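Local coordinates for protein CbsA (Xanthomonas oryzae pv. oryzae, PDB 5XYH) that hydrolyses beta-1,4-glucosidic bonds of cellulose as a cell-wall degrading exoglucanase of glycoside hydrolase family 6, probably releasing cellobiose from chain ends, at residues 138-143 against 187-192; 48-53 against 89-94; 235-240 against 297-302. All coordinates share one frame; numbering follows the deposited sequence.

Overall arrangement
From the N terminus, interaction 2 comes first: from strand 49-51 the chain runs through helices 54-58 and 69-79 and comes back as strand 86-92 beside it. Interaction 1 follows, closing the largely helical connection between strands 140-145 and 188-193. Interaction 3 then joins the loop after strand 229-232 to the loop after strand 292-296. The three closures run in series, none enclosing or crossing another. Interactions 1 and 2 are adjacent in one sheet, since strands 86-92 and 140-145 pair, with Leu90 N 3.0 Å from Val142 O; their centres are about 12 Å apart. Interaction 3 meets interaction 2 where Ala235 CB packs on Trp50 CH2, and lies about 23 Å, centre to centre, from interaction 1.

Interaction 1: residues 138-143 against 187-192; sequences GLRIVN and NVYNYM
Asn187 reaches across to Leu139, its ND2 giving a 2.7 Å hydrogen bond to Leu139 O that lies in the carbonyl plane and close to the plane of the amide. With chi1 at 55°, Asn187 CG sits between its own backbone N and carbonyl carbon, which turns the amide toward Leu139 O. Backbone bonds then take over: Ile141 N donates to Asn187 O, Ile141 O accepts from Tyr189 N, Asn143 N donates to Tyr189 O, and Asn143 O accepts from Tyr191 N. The intervening Arg140 and Val142 turn their backbone groups to strand 86-92, while Asn190 pairs with Asp228. Strand 140-145 is thus an inner strand, parallel to both neighbours, in the sheet of the family 6 catalytic domain, a distorted alpha/beta barrel, and the connection between these two strands carries helix 170-183. On the face bearing Ile141 and Val188, the amides of Asn143 and Asn190 lie side by side with their planes 13° apart. Asn143 ND2 donates almost straight to Asn190 OD1 at 3.0 Å, and Asn190 ND2 is bonded to Ser226 O. Val188 CG2 packs against Ile141 CB at 3.8 Å. On the other face Val142 CG1 meets CD1 of the Tyr191 ring at 3.8 Å, and Tyr189 CE1 lies 4.0 Å from Arg140 CB. The polar ends are satisfied beyond the two strands: Tyr189, its ring stacked with His3, bonds through OH to Val4 N, Arg140 NH1 to Pro7 O, and Tyr191 OH to His355 ND1.

Interaction 2: residues 48-53 against 89-94; sequences YVWLDS and GLVIYD
Val91 presses both methyls onto one face of the Trp50 indole: CG2 stands 3.6 Å from the centroid of the five-membered ring, nearly on its normal, and CG1 lies 3.5 Å from CE3. CG1 is anti to the Val91 backbone N (chi1 -173°), which spreads the two methyls along the indole. The six-membered ring of Trp50 then turns its edge to the face of Tyr93 in a T-shaped stack, planes at 85°. At the other end Gly89, having no side chain, lets the Tyr48 ring lie directly on its backbone, CA 3.3 Å from the ring centroid in a CH-pi contact. On the opposite face of the sheet Leu51 CD1 touches Leu90 CD1 and Ile92 CD1. Three backbone bonds join the strands: Val49 N to Gly89 O, Val91 N to Val49 O, and Leu51 N to Val91 O at 3.0 Å. Trp50 NE1 bonds to Gly360 O and Tyr93 OH to Asp99 OD1. At the polar edge a water donates to Asp52 O and Asp94 OD1, while Ser53 OG caps Ala56 N. The pair is a beta-alpha-beta crossover of the family 6 barrel, whose C-terminal strand ends, as in relatives, probably border the substrate cleft.

Interaction 3: residues 235-240 against 297-302; sequences ANYTPL and TGRNGW
Tyr237 lays its hydroxyl end over one face of the Arg299 guanidinium, OH 3.1 Å above that plane and over its centre, with ring and guanidinium planes 22° apart. Both segments belong to loops that follow the C-terminal ends of strands 229-232 and 292-296, parallel neighbours in the family 6 alpha/beta barrel. At the edge of the Tyr237 ring, near its plane, Arg299 O comes within 3.2 Å of CD2. The overlap with the guanidinium does not have hydrogen-bond geometry; Tyr237 OH is bonded instead to Asp367 OD2 and Gln337 N. Asp367 also forms a salt bridge with Arg299 NH2, tying ring and cation to one carboxylate. At the guanidinium edge NH2 donates to Ala235 O at 2.9 Å, in the guanidinium plane but from above the carbonyl plane, with a bent N-H...O angle of 134°. The Trp302 indole presents its edge to 235-240: NE1 donates to Tyr237 O at 2.8 Å, nearly in the ring plane, while Pro239 CD approaches CD1 obliquely. Asn300 CG, placed between backbone N and carbonyl carbon by a chi1 of 77°, points its amide at Thr238 O, to which ND2 gives a 2.9 Å bond close to the amide plane. Two waters complete the seam. One donates to Asn236 O and accepts from Arg299 N; the other accepts from Leu240 N and donates to Asn300 O at 2.7 Å.

Interaction 1: residues 138-143 against 187-192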
# COMPACT_ATOMS: atom_id res chain seq x y z
N GLY A 138 -19.07 -11.13 13.47
CA GLY A 138 -18.64 -12.28 12.69
C GLY A 138 -17.66 -11.98 11.58
O GLY A 138 -17.18 -12.91 10.92
N LEU A 139 -17.36 -10.70 11.35
CA LEU A 139 -16.39 -10.24 10.37
C LEU A 139 -15.03 -10.03 11.03
O LEU A 139 -14.96 -9.59 12.18
CB LEU A 139 -16.85 -8.93 9.73
CG LEU A 139 -18.25 -8.85 9.10
CD1 LEU A 139 -18.57 -7.43 8.70
CD2 LEU A 139 -18.37 -9.76 7.89
N ARG A 140 -13.97 -10.33 10.30
CA ARG A 140 -12.61 -9.98 10.70
C ARG A 140 -12.20 -8.73 9.93
O ARG A 140 -12.11 -8.75 8.70
CB ARG A 140 -11.64 -11.13 10.42
CG ARG A 140 -11.89 -12.35 11.28
CD ARG A 140 -10.85 -13.43 11.01
NE ARG A 140 -11.14 -14.62 11.79
CZ ARG A 140 -10.59 -15.82 11.57
NH1 ARG A 140 -9.74 -16.00 10.58
NH2 ARG A 140 -10.93 -16.83 12.35
N ILE A 141 -11.98 -7.64 10.65
CA ILE A 141 -11.61 -6.37 10.04
C ILE A 141 -10.09 -6.28 10.04
O ILE A 141 -9.46 -6.42 11.09
CB ILE A 141 -12.24 -5.19 10.80
CG1 ILE A 141 -13.73 -5.43 11.06
CG2 ILE A 141 -12.04 -3.88 10.03
CD1 ILE A 141 -14.53 -5.61 9.77
N VAL A 142 -9.50 -6.07 8.87
CA VAL A 142 -8.04 -6.03 8.73
C VAL A 142 -7.67 -4.63 8.25
O VAL A 142 -7.99 -4.25 7.11
CB VAL A 142 -7.50 -7.09 7.76
CG1 VAL A 142 -5.98 -6.94 7.62
CG2 VAL A 142 -7.86 -8.50 8.22
N ASN A 143 -6.98 -3.88 9.10
CA ASN A 143 -6.65 -2.48 8.85
C ASN A 143 -5.22 -2.33 8.35
O ASN A 143 -4.27 -2.85 8.96
CB ASN A 143 -6.83 -1.66 10.13
CG ASN A 143 -8.27 -1.50 10.52
OD1 ASN A 143 -9.15 -1.36 9.67
ND2 ASN A 143 -8.54 -1.52 11.83
N ASN A 187 -12.32 -8.34 17.05
CA ASN A 187 -12.26 -8.90 15.71
C ASN A 187 -11.62 -7.93 14.71
O ASN A 187 -11.82 -8.07 13.49
CB ASN A 187 -13.66 -9.32 15.25
CG ASN A 187 -14.66 -8.19 15.33
OD1 ASN A 187 -14.63 -7.38 16.26
ND2 ASN A 187 -15.56 -8.12 14.36
N VAL A 188 -10.85 -6.96 15.19
CA VAL A 188 -10.13 -6.01 14.35
C VAL A 188 -8.64 -6.33 14.42
O VAL A 188 -8.09 -6.51 15.51
CB VAL A 188 -10.42 -4.56 14.76
CG1 VAL A 188 -9.49 -3.60 14.04
CG2 VAL A 188 -11.90 -4.22 14.47
N TYR A 189 -7.99 -6.39 13.26
CA TYR A 189 -6.58 -6.72 13.14
C TYR A 189 -5.86 -5.54 12.50
O TYR A 189 -6.35 -5.00 11.50
CB TYR A 189 -6.39 -8.00 12.30
CG TYR A 189 -7.07 -9.20 12.94
CD1 TYR A 189 -8.45 -9.35 12.87
CD2 TYR A 189 -6.35 -10.15 13.63
CE1 TYR A 189 -9.09 -10.41 13.48
CE2 TYR A 189 -6.98 -11.23 14.24
CZ TYR A 189 -8.35 -11.36 14.15
OH TYR A 189 -8.98 -12.42 14.75
N ASN A 190 -4.73 -5.14 13.08
CA ASN A 190 -4.05 -3.92 12.66
C ASN A 190 -2.66 -4.25 12.13
O ASN A 190 -1.84 -4.82 12.86
CB ASN A 190 -3.92 -2.93 13.82
CG ASN A 190 -5.26 -2.45 14.32
OD1 ASN A 190 -6.16 -2.12 13.53
ND2 ASN A 190 -5.41 -2.41 15.64
N TYR A 191 -2.39 -3.84 10.89
CA TYR A 191 -1.07 -3.99 10.28
C TYR A 191 -0.48 -2.62 9.99
O TYR A 191 -1.06 -1.83 9.23
CB TYR A 191 -1.16 -4.84 9.02
CG TYR A 191 -1.45 -6.31 9.32
CD1 TYR A 191 -2.75 -6.74 9.55
CD2 TYR A 191 -0.41 -7.25 9.39
CE1 TYR A 191 -3.02 -8.06 9.83
CE2 TYR A 191 -0.68 -8.58 9.66
CZ TYR A 191 -1.98 -8.98 9.88
OH TYR A 191 -2.27 -10.30 10.14
N MET A 192 0.68 -2.35 10.58
CA MET A 192 1.37 -1.07 10.43
C MET A 192 2.00 -0.96 9.04
O MET A 192 2.81 -1.81 8.65
CB MET A 192 2.45 -0.95 11.50
CG MET A 192 1.95 -0.89 12.93
SD MET A 192 1.01 0.60 13.23
CE MET A 192 2.27 1.85 12.97

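Interaction 2: residues 48-53 against 89-94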
# COMPACT_ATOMS: atom_id res chain seq x y z
N TYR A 48 -8.87 -3.76 -0.98
CA TYR A 48 -9.02 -3.00 0.25
C TYR A 48 -9.80 -1.71 -0.00
O TYR A 48 -9.73 -1.12 -1.09
CB TYR A 48 -7.64 -2.71 0.86
CG TYR A 48 -7.22 -3.82 1.80
CD1 TYR A 48 -7.19 -5.14 1.35
CD2 TYR A 48 -6.91 -3.57 3.14
CE1 TYR A 48 -6.84 -6.17 2.19
CE2 TYR A 48 -6.55 -4.61 3.99
CZ TYR A 48 -6.53 -5.91 3.50
OH TYR A 48 -6.21 -6.98 4.30
N VAL A 49 -10.57 -1.29 1.00
CA VAL A 49 -11.39 -0.08 0.94
C VAL A 49 -10.64 1.07 1.61
O VAL A 49 -10.40 1.03 2.82
CB VAL A 49 -12.75 -0.29 1.62
CG1 VAL A 49 -13.49 1.03 1.71
CG2 VAL A 49 -13.56 -1.35 0.89
N TRP A 50 -10.32 2.11 0.85
CA TRP A 50 -9.57 3.25 1.38
C TRP A 50 -10.53 4.23 2.04
O TRP A 50 -11.40 4.79 1.38
CB TRP A 50 -8.78 3.96 0.27
CG TRP A 50 -7.62 3.14 -0.16
CD1 TRP A 50 -7.67 1.94 -0.80
CD2 TRP A 50 -6.23 3.44 0.03
NE1 TRP A 50 -6.40 1.47 -1.02
CE2 TRP A 50 -5.50 2.37 -0.52
CE3 TRP A 50 -5.54 4.51 0.61
CZ2 TRP A 50 -4.11 2.33 -0.50
CZ3 TRP A 50 -4.15 4.47 0.62
CH2 TRP A 50 -3.45 3.39 0.07
N LEU A 51 -10.38 4.41 3.35
CA LEU A 51 -11.09 5.47 4.07
C LEU A 51 -10.20 6.72 4.08
O LEU A 51 -9.57 7.06 5.08
CB LEU A 51 -11.45 5.02 5.47
CG LEU A 51 -12.34 3.78 5.55
CD1 LEU A 51 -12.52 3.34 7.00
CD2 LEU A 51 -13.69 4.03 4.88
N ASP A 52 -10.13 7.37 2.91
CA ASP A 52 -9.17 8.44 2.70
C ASP A 52 -9.70 9.81 3.11
O ASP A 52 -9.03 10.82 2.84
CB ASP A 52 -8.70 8.47 1.24
CG ASP A 52 -9.83 8.68 0.25
OD1 ASP A 52 -10.95 8.16 0.46
OD2 ASP A 52 -9.58 9.37 -0.76
N SER A 53 -10.86 9.88 3.76
CA SER A 53 -11.38 11.12 4.32
C SER A 53 -12.51 10.77 5.27
O SER A 53 -13.03 9.65 5.24
CB SER A 53 -11.89 12.07 3.22
OG SER A 53 -13.00 11.47 2.58
N GLY A 89 -11.02 -5.72 4.28
CA GLY A 89 -9.82 -4.91 4.23
C GLY A 89 -10.13 -3.42 4.19
O GLY A 89 -10.86 -2.95 3.31
N LEU A 90 -9.54 -2.68 5.14
CA LEU A 90 -9.70 -1.24 5.26
C LEU A 90 -8.33 -0.58 5.31
O LEU A 90 -7.38 -1.14 5.87
CB LEU A 90 -10.48 -0.84 6.52
CG LEU A 90 -11.92 -1.33 6.69
CD1 LEU A 90 -12.50 -0.86 8.03
CD2 LEU A 90 -12.83 -0.90 5.54
N VAL A 91 -8.25 0.60 4.73
CA VAL A 91 -7.06 1.44 4.80
C VAL A 91 -7.43 2.66 5.64
O VAL A 91 -8.29 3.46 5.25
CB VAL A 91 -6.57 1.84 3.41
CG1 VAL A 91 -5.24 2.55 3.53
CG2 VAL A 91 -6.44 0.60 2.52
N ILE A 92 -6.82 2.76 6.82
CA ILE A 92 -6.98 3.89 7.72
C ILE A 92 -6.03 4.98 7.23
O ILE A 92 -4.81 4.84 7.34
CB ILE A 92 -6.68 3.49 9.17
CG1 ILE A 92 -7.53 2.27 9.60
CG2 ILE A 92 -6.84 4.69 10.14
CD1 ILE A 92 -9.06 2.47 9.46
N TYR A 93 -6.57 6.08 6.70
CA TYR A 93 -5.73 6.99 5.90
C TYR A 93 -6.30 8.41 5.95
O TYR A 93 -6.77 8.96 4.95
CB TYR A 93 -5.65 6.47 4.46
CG TYR A 93 -4.69 7.17 3.51
CD1 TYR A 93 -3.36 7.39 3.86
CD2 TYR A 93 -5.11 7.57 2.25
CE1 TYR A 93 -2.47 8.02 2.99
CE2 TYR A 93 -4.24 8.19 1.37
CZ TYR A 93 -2.92 8.42 1.75
OH TYR A 93 -2.04 9.04 0.88
N ASP A 94 -6.23 9.05 7.12
CA ASP A 94 -6.59 10.47 7.21
C ASP A 94 -5.72 11.22 8.21
O ASP A 94 -6.19 12.17 8.86
CB ASP A 94 -8.07 10.64 7.59
CG ASP A 94 -8.65 11.97 7.10
OD1 ASP A 94 -8.03 12.61 6.22
OD2 ASP A 94 -9.71 12.38 7.62
O HOH W 1 -8.54 13.68 3.44

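Interaction 3: residues 235-240 against 297-302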
# COMPACT_ATOMS: atom_id res chain seq x y z
N ALA A 235 0.14 0.34 -2.22
CA ALA A 235 -0.05 1.23 -3.35
C ALA A 235 1.23 1.44 -4.16
O ALA A 235 1.28 2.36 -5.00
CB ALA A 235 -0.60 2.59 -2.89
N ASN A 236 2.27 0.64 -3.95
CA ASN A 236 3.46 0.78 -4.78
C ASN A 236 3.61 -0.43 -5.71
O ASN A 236 2.72 -1.27 -5.83
CB ASN A 236 4.73 1.00 -3.93
CG ASN A 236 5.75 1.90 -4.64
OD1 ASN A 236 6.43 1.47 -5.59
ND2 ASN A 236 5.84 3.16 -4.21
N TYR A 237 4.79 -0.53 -6.33
CA TYR A 237 5.01 -1.41 -7.47
C TYR A 237 6.22 -2.33 -7.34
O TYR A 237 6.54 -3.04 -8.31
CB TYR A 237 5.18 -0.56 -8.74
CG TYR A 237 4.03 0.38 -9.07
CD1 TYR A 237 3.97 1.67 -8.54
CD2 TYR A 237 3.01 -0.03 -9.92
CE1 TYR A 237 2.92 2.54 -8.88
CE2 TYR A 237 1.95 0.82 -10.26
CZ TYR A 237 1.91 2.10 -9.74
OH TYR A 237 0.85 2.93 -10.09
N THR A 238 6.91 -2.33 -6.22
CA THR A 238 8.18 -3.05 -6.14
C THR A 238 7.90 -4.55 -6.20
O THR A 238 6.99 -5.03 -5.51
CB THR A 238 8.92 -2.68 -4.86
OG1 THR A 238 9.22 -1.27 -4.90
CG2 THR A 238 10.23 -3.45 -4.76
N PRO A 239 8.62 -5.30 -7.02
CA PRO A 239 8.24 -6.70 -7.24
C PRO A 239 8.37 -7.56 -5.99
O PRO A 239 9.13 -7.26 -5.07
CB PRO A 239 9.19 -7.16 -8.35
CG PRO A 239 10.29 -6.16 -8.40
CD PRO A 239 9.71 -4.87 -7.91
N LEU A 240 7.58 -8.63 -5.97
CA LEU A 240 7.69 -9.65 -4.93
C LEU A 240 9.08 -10.26 -4.92
O LEU A 240 9.71 -10.38 -3.86
CB LEU A 240 6.62 -10.72 -5.16
CG LEU A 240 6.35 -11.73 -4.06
CD1 LEU A 240 6.01 -11.02 -2.77
CD2 LEU A 240 5.21 -12.67 -4.48
N THR A 297 0.31 -6.80 -3.38
CA THR A 297 0.72 -7.33 -4.67
C THR A 297 -0.24 -6.96 -5.78
O THR A 297 -0.27 -7.62 -6.82
CB THR A 297 0.87 -8.86 -4.59
OG1 THR A 297 -0.39 -9.44 -4.23
CG2 THR A 297 1.93 -9.24 -3.54
N GLY A 298 -1.04 -5.91 -5.59
CA GLY A 298 -2.03 -5.56 -6.59
C GLY A 298 -1.46 -5.07 -7.90
O GLY A 298 -2.09 -5.22 -8.95
N ARG A 299 -0.27 -4.47 -7.87
CA ARG A 299 0.24 -3.81 -9.07
C ARG A 299 1.74 -4.01 -9.26
O ARG A 299 2.40 -3.20 -9.92
CB ARG A 299 -0.06 -2.31 -9.05
CG ARG A 299 -1.56 -1.98 -9.13
CD ARG A 299 -1.85 -0.46 -9.26
NE ARG A 299 -1.20 0.34 -8.22
CZ ARG A 299 -1.34 1.66 -8.09
NH1 ARG A 299 -2.10 2.35 -8.93
NH2 ARG A 299 -0.70 2.30 -7.12
N ASN A 300 2.30 -5.10 -8.73
CA ASN A 300 3.75 -5.28 -8.71
C ASN A 300 4.20 -6.52 -9.48
O ASN A 300 5.30 -7.02 -9.23
CB ASN A 300 4.24 -5.32 -7.26
CG ASN A 300 3.99 -6.66 -6.57
OD1 ASN A 300 3.06 -7.37 -6.91
ND2 ASN A 300 4.82 -6.99 -5.57
N GLY A 301 3.40 -7.00 -10.42
CA GLY A 301 3.75 -8.23 -11.12
C GLY A 301 4.86 -8.06 -12.14
O GLY A 301 5.70 -8.96 -12.30
N TRP A 302 4.88 -6.93 -12.85
CA TRP A 302 5.89 -6.65 -13.89
C TRP A 302 6.00 -7.78 -14.91
O TRP A 302 7.09 -8.25 -15.25
CB TRP A 302 7.24 -6.34 -13.25
CG TRP A 302 7.22 -4.99 -12.57
CD1 TRP A 302 7.17 -4.75 -11.23
CD2 TRP A 302 7.22 -3.71 -13.21
NE1 TRP A 302 7.14 -3.40 -10.99
CE2 TRP A 302 7.17 -2.74 -12.20
CE3 TRP A 302 7.26 -3.30 -14.55
CZ2 TRP A 302 7.15 -1.37 -12.48
CZ3 TRP A 302 7.25 -1.94 -14.83
CH2 TRP A 302 7.20 -0.99 -13.80
O HOH W 2 1.64 -3.92 -5.66
O HOH W 3 6.29 -9.51 -8.62